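Local coordinates for protein 2-aminomuconate 6-semialdehyde dehydrogenase (Burkholderia cenocepacia, PDB 4U3W) that probably oxidises 2-aminomuconate 6-semialdehyde to 2-aminomuconate with a nicotinamide coenzyme, at residues A[30-35]-A[207-212]. Numbering follows the deposited sequence.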
loop_
_atom_site.group_PDB
_atom_site.type_symbol
_atom_site.label_atom_id
_atom_site.label_comp_id
_atom_site.label_asym_id
_atom_site.label_seq_id
_atom_site.Cartn_x
_atom_site.Cartn_y
_atom_site.Cartn_z
ATOM N N GLY A 30 -31.224 -3.996 -22.490
ATOM C CA GLY A 30 -32.182 -4.771 -21.726
ATOM C C GLY A 30 -33.075 -5.705 -22.517
ATOM O O GLY A 30 -33.975 -6.303 -21.953
ATOM N N GLU A 31 -32.805 -5.907 -23.797
ATOM C CA GLU A 31 -33.565 -6.922 -24.549
ATOM C C GLU A 31 -32.740 -7.655 -25.612
ATOM O O GLU A 31 -31.772 -7.118 -26.139
ATOM C CB GLU A 31 -34.781 -6.270 -25.249
ATOM C CG GLU A 31 -34.406 -5.165 -26.192
ATOM C CD GLU A 31 -35.597 -4.600 -27.057
ATOM O OE1 GLU A 31 -36.719 -5.168 -27.082
ATOM O OE2 GLU A 31 -35.390 -3.571 -27.731
ATOM N N PHE A 32 -33.143 -8.888 -25.931
ATOM C CA PHE A 32 -32.571 -9.612 -27.040
ATOM C C PHE A 32 -33.158 -9.093 -28.336
ATOM O O PHE A 32 -34.369 -8.790 -28.399
ATOM C CB PHE A 32 -32.817 -11.104 -26.885
ATOM C CG PHE A 32 -31.978 -11.721 -25.750
ATOM C CD1 PHE A 32 -30.667 -12.121 -25.981
ATOM C CD2 PHE A 32 -32.508 -11.822 -24.465
ATOM C CE1 PHE A 32 -29.859 -12.669 -24.910
ATOM C CE2 PHE A 32 -31.740 -12.348 -23.423
ATOM C CZ PHE A 32 -30.420 -12.787 -23.639
ATOM N N VAL A 33 -32.285 -8.938 -29.338
ATOM C CA VAL A 33 -32.665 -8.340 -30.632
ATOM C C VAL A 33 -31.869 -9.074 -31.704
ATOM O O VAL A 33 -30.684 -9.339 -31.501
ATOM C CB VAL A 33 -32.413 -6.784 -30.704
ATOM C CG1 VAL A 33 -33.251 -6.035 -29.661
ATOM C CG2 VAL A 33 -30.930 -6.418 -30.521
ATOM N N ALA A 34 -32.524 -9.446 -32.806
ATOM C CA ALA A 34 -31.832 -10.036 -33.952
ATOM C C ALA A 34 -31.179 -8.952 -34.796
ATOM O O ALA A 34 -31.117 -7.804 -34.383
ATOM C CB ALA A 34 -32.827 -10.890 -34.828
ATOM N N SER A 35 -30.581 -9.323 -35.923
ATOM C CA SER A 35 -30.195 -8.287 -36.906
ATOM C C SER A 35 -30.492 -8.853 -38.296
ATOM O O SER A 35 -31.075 -9.921 -38.393
ATOM C CB SER A 35 -28.731 -7.872 -36.726
ATOM O OG SER A 35 -27.864 -9.004 -36.788
ATOM N N LEU A 207 -25.659 -17.073 -22.899
ATOM C CA LEU A 207 -26.265 -17.499 -21.632
ATOM C C LEU A 207 -25.962 -16.492 -20.566
ATOM O O LEU A 207 -26.809 -16.204 -19.671
ATOM C CB LEU A 207 -25.726 -18.899 -21.221
ATOM C CG LEU A 207 -26.222 -20.043 -22.106
ATOM C CD1 LEU A 207 -25.707 -21.371 -21.558
ATOM C CD2 LEU A 207 -27.731 -20.019 -22.083
ATOM N N LEU A 208 -24.752 -15.929 -20.625
ATOM C CA LEU A 208 -24.410 -14.880 -19.627
ATOM C C LEU A 208 -25.368 -13.656 -19.760
ATOM O O LEU A 208 -25.854 -13.088 -18.751
ATOM C CB LEU A 208 -22.946 -14.447 -19.754
ATOM C CG LEU A 208 -22.474 -13.378 -18.738
ATOM C CD1 LEU A 208 -22.603 -13.935 -17.308
ATOM C CD2 LEU A 208 -21.004 -12.953 -18.962
ATOM N N ALA A 209 -25.657 -13.257 -20.993
ATOM C CA ALA A 209 -26.653 -12.208 -21.206
ATOM C C ALA A 209 -28.013 -12.569 -20.591
ATOM O O ALA A 209 -28.648 -11.705 -20.018
ATOM C CB ALA A 209 -26.829 -11.923 -22.770
ATOM N N GLU A 210 -28.463 -13.828 -20.740
ATOM C CA GLU A 210 -29.729 -14.257 -20.122
ATOM C C GLU A 210 -29.692 -14.108 -18.607
ATOM O O GLU A 210 -30.692 -13.708 -17.961
ATOM C CB GLU A 210 -30.033 -15.730 -20.473
ATOM C CG GLU A 210 -30.259 -15.925 -21.957
ATOM C CD GLU A 210 -30.620 -17.349 -22.338
ATOM O OE1 GLU A 210 -30.992 -18.143 -21.445
ATOM O OE2 GLU A 210 -30.562 -17.673 -23.553
ATOM N N VAL A 211 -28.543 -14.421 -18.023
ATOM C CA VAL A 211 -28.392 -14.254 -16.565
ATOM C C VAL A 211 -28.469 -12.765 -16.188
ATOM O O VAL A 211 -29.185 -12.404 -15.222
ATOM C CB VAL A 211 -27.068 -14.911 -16.035
ATOM C CG1 VAL A 211 -26.834 -14.487 -14.557
ATOM C CG2 VAL A 211 -27.196 -16.430 -16.130
ATOM N N MET A 212 -27.743 -11.909 -16.919
ATOM C CA MET A 212 -27.821 -10.448 -16.738
ATOM C C MET A 212 -29.276 -9.964 -16.740
ATOM O O MET A 212 -29.687 -9.139 -15.913
ATOM C CB MET A 212 -27.060 -9.665 -17.863
ATOM C CG MET A 212 -25.551 -10.004 -17.980
ATOM S SD MET A 212 -24.685 -9.564 -16.422
ATOM C CE MET A 212 -22.985 -9.935 -16.855
#
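Glu-210 holds its carboxylate in a salt bridge, OE1 to NH2 of Arg-98, while its CG rests against the ring of Phe-32. CG lies 3.6 Å from Phe-32 CZ and touches CE2 more loosely. The approach to the ring is oblique. The two side chains cross at about a right angle, and the ring and carboxylate planes stand 85° apart. Thus the aliphatic part of Glu-210 serves the apolar contact and its charged end serves Arg-98. The Glu-210 chain is extended beyond CG (chi2 -177°), which carries the carboxylate past the methylene that Phe-32 touches. The bridge to Arg-98 at one end and the ring against CG probably restrict how the side chain can swing.

Phe-32 is the one residue of 30-35 that touches 207-212. Its CG sits anti to its own carbonyl carbon (chi1 -71°), and the ring extends from the strand with CZ and CE1 leading. CE1 lies 3.8 Å from Ala-209 CB, and CZ is equally near that methyl. The backbone N of Glu-210 lies in the ring plane at its edge, 3.6 Å from CZ. No hydrogen bond crosses the interface. The CA atoms of Phe-32 and Ala-209 remain 8.7 Å apart. The buried area is modest, 115 Å² in total.

Strand 31-33 is an outer strand of a small four-stranded sheet, antiparallel to 23-28. Tyr-27 of that neighbour meets the Phe-32 ring and also touches Ala-209. Helix 203-214 is the crossover of a beta-alpha-beta unit between the parallel neighbours 192-196 and 222-224, consistent with the Rossmann-like coenzyme domain of aldehyde dehydrogenases. The contact sets the edge strand of the small sheet against this helix, which also packs beside helices 99-110 and 175-188.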